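Local coordinates for periplasmic binding protein (Mycobacterium smegmatis, PDB 4MDY), which probably serves as the solute-binding lipoprotein of an ABC transporter, capturing a substrate, perhaps an iron complex, outside the membrane for import, at residues 134-139 / 155-159; 55-59 / 271-275. All coordinates share one frame; numbering follows the deposited sequence.

Interaction 1 of 2, residues 134-139 / 155-159; sequences WKDQAT and IKSVD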
loop_
_atom_site.group_PDB
_atom_site.type_symbol
_atom_site.label_atom_id
_atom_site.label_comp_id
_atom_site.label_asym_id
_atom_site.label_seq_id
_atom_site.Cartn_x
_atom_site.Cartn_y
_atom_site.Cartn_z
ATOM N N TRP A 134 0.497 -7.203 -2.306
ATOM C CA TRP A 134 -0.254 -7.057 -1.049
ATOM C C TRP A 134 -0.877 -8.366 -0.579
ATOM O O TRP A 134 -0.919 -8.641 0.607
ATOM C CB TRP A 134 -1.314 -5.937 -1.138
ATOM C CG TRP A 134 -2.576 -6.269 -1.867
ATOM C CD1 TRP A 134 -2.781 -6.214 -3.219
ATOM C CD2 TRP A 134 -3.810 -6.705 -1.293
ATOM N NE1 TRP A 134 -4.068 -6.591 -3.520
ATOM C CE2 TRP A 134 -4.723 -6.898 -2.360
ATOM C CE3 TRP A 134 -4.237 -6.957 0.015
ATOM C CZ2 TRP A 134 -6.037 -7.331 -2.154
ATOM C CZ3 TRP A 134 -5.543 -7.377 0.220
ATOM C CH2 TRP A 134 -6.430 -7.562 -0.866
ATOM N N LYS A 135 -1.343 -9.194 -1.506
ATOM C CA LYS A 135 -1.947 -10.455 -1.106
ATOM C C LYS A 135 -0.921 -11.428 -0.497
ATOM O O LYS A 135 -1.244 -12.167 0.433
ATOM C CB LYS A 135 -2.683 -11.094 -2.284
ATOM C CG LYS A 135 -3.901 -10.294 -2.733
ATOM C CD LYS A 135 -4.586 -10.960 -3.918
ATOM C CE LYS A 135 -5.771 -10.137 -4.393
ATOM N NZ LYS A 135 -6.445 -10.746 -5.571
ATOM N N ASP A 136 0.304 -11.425 -1.017
ATOM C CA ASP A 136 1.351 -12.302 -0.490
ATOM C C ASP A 136 1.683 -11.882 0.938
ATOM O O ASP A 136 1.806 -12.708 1.841
ATOM C CB ASP A 136 2.619 -12.219 -1.333
ATOM C CG ASP A 136 2.447 -12.784 -2.719
ATOM O OD1 ASP A 136 1.420 -13.446 -2.996
ATOM O OD2 ASP A 136 3.363 -12.555 -3.539
ATOM N N GLN A 137 1.819 -10.581 1.136
ATOM C CA GLN A 137 2.072 -10.048 2.468
ATOM C C GLN A 137 0.932 -10.358 3.446
ATOM O O GLN A 137 1.175 -10.769 4.580
ATOM C CB GLN A 137 2.319 -8.544 2.381
ATOM C CG GLN A 137 2.344 -7.851 3.722
ATOM C CD GLN A 137 2.827 -6.423 3.601
ATOM O OE1 GLN A 137 3.878 -6.164 3.015
ATOM N NE2 GLN A 137 2.058 -5.486 4.144
ATOM N N ALA A 138 -0.311 -10.146 3.018
ATOM C CA ALA A 138 -1.460 -10.411 3.876
ATOM C C ALA A 138 -1.521 -11.887 4.235
ATOM O O ALA A 138 -1.712 -12.243 5.391
ATOM C CB ALA A 138 -2.748 -9.989 3.186
ATOM N N THR A 139 -1.338 -12.749 3.240
ATOM C CA THR A 139 -1.430 -14.183 3.472
ATOM C C THR A 139 -0.414 -14.709 4.496
ATOM O O THR A 139 -0.790 -15.436 5.410
ATOM C CB THR A 139 -1.320 -14.973 2.155
ATOM O OG1 THR A 139 -2.382 -14.558 1.284
ATOM C CG2 THR A 139 -1.455 -16.467 2.410
ATOM N N ILE A 155 -9.160 -10.732 1.954
ATOM C CA ILE A 155 -8.674 -10.637 0.574
ATOM C C ILE A 155 -9.839 -10.789 -0.422
ATOM O O ILE A 155 -9.967 -10.001 -1.368
ATOM C CB ILE A 155 -7.566 -11.678 0.298
ATOM C CG1 ILE A 155 -6.309 -11.348 1.122
ATOM C CG2 ILE A 155 -7.216 -11.719 -1.188
ATOM C CD1 ILE A 155 -5.268 -12.457 1.176
ATOM N N LYS A 156 -10.685 -11.792 -0.196
ATOM C CA LYS A 156 -11.908 -11.992 -0.989
ATOM C C LYS A 156 -12.794 -10.753 -0.998
ATOM O O LYS A 156 -13.323 -10.364 -2.038
ATOM C CB LYS A 156 -12.746 -13.142 -0.424
ATOM C CG LYS A 156 -12.310 -14.531 -0.841
ATOM C CD LYS A 156 -13.126 -15.595 -0.117
ATOM C CE LYS A 156 -12.556 -16.988 -0.351
ATOM N NZ LYS A 156 -13.352 -18.053 0.315
ATOM N N SER A 157 -12.969 -10.165 0.181
ATOM C CA SER A 157 -13.828 -8.992 0.364
ATOM C C SER A 157 -13.358 -7.797 -0.475
ATOM O O SER A 157 -14.169 -7.107 -1.086
ATOM C CB SER A 157 -13.871 -8.609 1.845
ATOM O OG SER A 157 -14.773 -7.548 2.061
ATOM N N VAL A 158 -12.049 -7.561 -0.491
ATOM C CA VAL A 158 -11.456 -6.496 -1.301
ATOM C C VAL A 158 -11.677 -6.740 -2.790
ATOM O O VAL A 158 -12.118 -5.842 -3.500
ATOM C CB VAL A 158 -9.948 -6.343 -1.014
ATOM C CG1 VAL A 158 -9.267 -5.467 -2.066
ATOM C CG2 VAL A 158 -9.736 -5.775 0.381
ATOM N N ASP A 159 -11.373 -7.954 -3.251
ATOM C CA ASP A 159 -11.595 -8.316 -4.653
ATOM C C ASP A 159 -13.053 -8.072 -5.048
ATOM O O ASP A 159 -13.333 -7.483 -6.102
ATOM C CB ASP A 159 -11.227 -9.787 -4.903
ATOM C CG ASP A 159 -9.721 -10.030 -4.914
ATOM O OD1 ASP A 159 -8.945 -9.057 -5.050
ATOM O OD2 ASP A 159 -9.308 -11.206 -4.791
#
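Lys135 reaches across to Asp159 with its chain extended beyond CG, and NZ comes to the open end of the carboxylate, between its two oxygens. It lies 3.0 Å from Asp159 OD2 and 3.1 Å from Asp159 OD1, using the syn lone pair of each, so this is a two-pronged salt bridge. The segments run nearly antiparallel, at 154°, with axes 11.9 Å apart: helix 134-144 packs on helix 148-168, the long helix that runs along the molecule between the two lobes, as in other family 8 binding proteins. Trp134 lies on one side of the lysine chain, Lys135 CG sitting 3.5 Å above the ring plane toward its rim; Ile155 CG2 touches CD and CE. At the far end of the indole, Trp134 CH2 comes within 3.7 Å of Val158 CG1. Ile155 is a knob in the hole made by Trp134, Lys135, Ala138 and Thr139. Its CD1 ends 3.6 Å from Thr139 OG1, which hydrogen-bonds back to Lys135 O. Gln203 donates a further hydrogen bond to Asp159 OD1. With its aliphatic length packed against Trp134 and Ile155, the lysine presents its charge to a carboxylate already held, which would probably stabilise the ionised form of both.

Interaction 2 of 2, residues 55-59 / 271-275; sequences TDWFG and IAFAS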
loop_
_atom_site.group_PDB
_atom_site.type_symbol
_atom_site.label_atom_id
_atom_site.label_comp_id
_atom_site.label_asym_id
_atom_site.label_seq_id
_atom_site.Cartn_x
_atom_site.Cartn_y
_atom_site.Cartn_z
ATOM N N THR A 55 5.789 0.909 12.448
ATOM C CA THR A 55 6.826 1.667 11.759
ATOM C C THR A 55 6.167 2.709 10.858
ATOM O O THR A 55 5.330 2.381 10.007
ATOM C CB THR A 55 7.756 0.737 10.966
ATOM O OG1 THR A 55 8.334 -0.220 11.863
ATOM C CG2 THR A 55 8.860 1.497 10.298
ATOM N N ASP A 56 6.541 3.967 11.070
ATOM C CA ASP A 56 5.973 5.084 10.327
ATOM C C ASP A 56 6.515 5.084 8.904
ATOM O O ASP A 56 7.650 4.672 8.662
ATOM C CB ASP A 56 6.309 6.413 11.028
ATOM C CG ASP A 56 5.367 7.546 10.643
ATOM O OD1 ASP A 56 4.315 7.304 10.023
ATOM O OD2 ASP A 56 5.678 8.700 10.972
ATOM N N TRP A 57 5.691 5.526 7.964
ATOM C CA TRP A 57 6.095 5.659 6.568
ATOM C C TRP A 57 5.983 7.123 6.125
ATOM O O TRP A 57 6.997 7.771 5.874
ATOM C CB TRP A 57 5.260 4.713 5.692
ATOM C CG TRP A 57 5.577 4.748 4.232
ATOM C CD1 TRP A 57 6.675 5.302 3.628
ATOM C CD2 TRP A 57 4.797 4.167 3.184
ATOM N NE1 TRP A 57 6.607 5.119 2.266
ATOM C CE2 TRP A 57 5.464 4.428 1.968
ATOM C CE3 TRP A 57 3.587 3.465 3.155
ATOM C CZ2 TRP A 57 4.962 4.008 0.733
ATOM C CZ3 TRP A 57 3.091 3.048 1.929
ATOM C CH2 TRP A 57 3.779 3.317 0.738
ATOM N N PHE A 58 4.764 7.641 6.029
ATOM C CA PHE A 58 4.555 9.060 5.707
ATOM C C PHE A 58 3.198 9.561 6.190
ATOM O O PHE A 58 2.377 8.779 6.673
ATOM C CB PHE A 58 4.704 9.301 4.197
ATOM C CG PHE A 58 3.552 8.780 3.372
ATOM C CD1 PHE A 58 3.437 7.424 3.095
ATOM C CD2 PHE A 58 2.596 9.649 2.853
ATOM C CE1 PHE A 58 2.381 6.940 2.331
ATOM C CE2 PHE A 58 1.539 9.174 2.088
ATOM C CZ PHE A 58 1.432 7.816 1.827
ATOM N N GLY A 59 2.983 10.873 6.063
ATOM C CA GLY A 59 1.696 11.498 6.362
ATOM C C GLY A 59 1.505 12.044 7.768
ATOM O O GLY A 59 0.485 12.670 8.047
ATOM N N ILE A 271 -4.381 4.339 -1.431
ATOM C CA ILE A 271 -3.755 3.714 -2.605
ATOM C C ILE A 271 -2.336 3.219 -2.295
ATOM O O ILE A 271 -1.975 2.095 -2.645
ATOM C CB ILE A 271 -3.726 4.685 -3.799
ATOM C CG1 ILE A 271 -5.151 4.957 -4.277
ATOM C CG2 ILE A 271 -2.879 4.134 -4.942
ATOM C CD1 ILE A 271 -5.296 6.198 -5.134
ATOM N N ALA A 272 -1.550 4.060 -1.625
ATOM C CA ALA A 272 -0.180 3.729 -1.254
ATOM C C ALA A 272 -0.099 2.503 -0.360
ATOM O O ALA A 272 0.728 1.627 -0.588
ATOM C CB ALA A 272 0.483 4.911 -0.559
ATOM N N PHE A 273 -0.953 2.444 0.655
ATOM C CA PHE A 273 -0.928 1.333 1.601
ATOM C C PHE A 273 -1.418 0.015 0.998
ATOM O O PHE A 273 -0.936 -1.057 1.381
ATOM C CB PHE A 273 -1.731 1.675 2.847
ATOM C CG PHE A 273 -0.905 2.293 3.928
ATOM C CD1 PHE A 273 -0.453 3.603 3.811
ATOM C CD2 PHE A 273 -0.562 1.562 5.058
ATOM C CE1 PHE A 273 0.324 4.172 4.812
ATOM C CE2 PHE A 273 0.216 2.124 6.050
ATOM C CZ PHE A 273 0.656 3.429 5.924
ATOM N N ALA A 274 -2.371 0.095 0.072
ATOM C CA ALA A 274 -2.843 -1.089 -0.656
ATOM C C ALA A 274 -3.040 -2.276 0.293
ATOM O O ALA A 274 -2.471 -3.350 0.097
ATOM C CB ALA A 274 -1.852 -1.441 -1.755
ATOM N N SER A 275 -3.832 -2.060 1.336
ATOM C CA SER A 275 -3.976 -3.026 2.416
ATOM C C SER A 275 -5.408 -3.547 2.524
ATOM O O SER A 275 -6.314 -3.007 1.897
ATOM C CB SER A 275 -3.564 -2.365 3.731
ATOM O OG SER A 275 -4.633 -1.635 4.286
#
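The irregular 55-59 segment, leaving strand 53-55, faces the C-terminal end of helix 265-273 across a wide gap, with the CA atoms of Trp57 and Phe273 9.6 Å apart, and Ala274, the first residue past the helix, takes a positive phi. Aromatic side chains fill the distance. Trp57 has CG anti to its backbone N (chi1 -180°), which sends the indole straight at the helix end; its CE3 lies over one face of Phe273, 3.7 Å from Phe273 CE1. The Trp57 and Phe273 rings meet obliquely, their planes at 49°. Farther out, Trp57 CH2 meets Ala272 O at 3.7 Å, the oxygen lying in the plane of the indole at its edge. Ala272 CB touches both aromatics of the loop, 3.9 Å from Trp57 CH2 and from Phe58 CZ, and it meets the Phe58 ring at its edge. Phe58 in turn lays CD1 over a face of the indole, 3.5 Å above its plane. Arg197 hydrogen-bonds to Ala272 O, while Trp66 meets both phenylalanines. A PEG molecule, probably from the crystallisation liquor, lies about 3 Å from the Phe58 side chain; such molecules often mark pockets, and the site would fit the cleft between the lobes of a family 8 solute-binding protein.

In the fold
Read from the N terminus, the chain leaves strand 53-55 into the loop 55-59 and does not meet that loop's partner, 271-275, until 212 residues later, so interaction 2 closes a very long loop. Interaction 1 is nested inside it: after helix 134-144 the chain reverses and helix 148-168 packs back against it, a local pairing 16 residues apart. The long helix then leads toward the parallel sheet whose strands include 176-181, while helix 265-273 follows that sheet's last strand, 260-262. The contacts, centres 16 Å apart, meet where Trp134 CB packs against Ala274 O. Interaction 1 ties helix 134-144 to the helix that follows it; interaction 2 ties the loop after strand 53-55 to the end of helix 265-273.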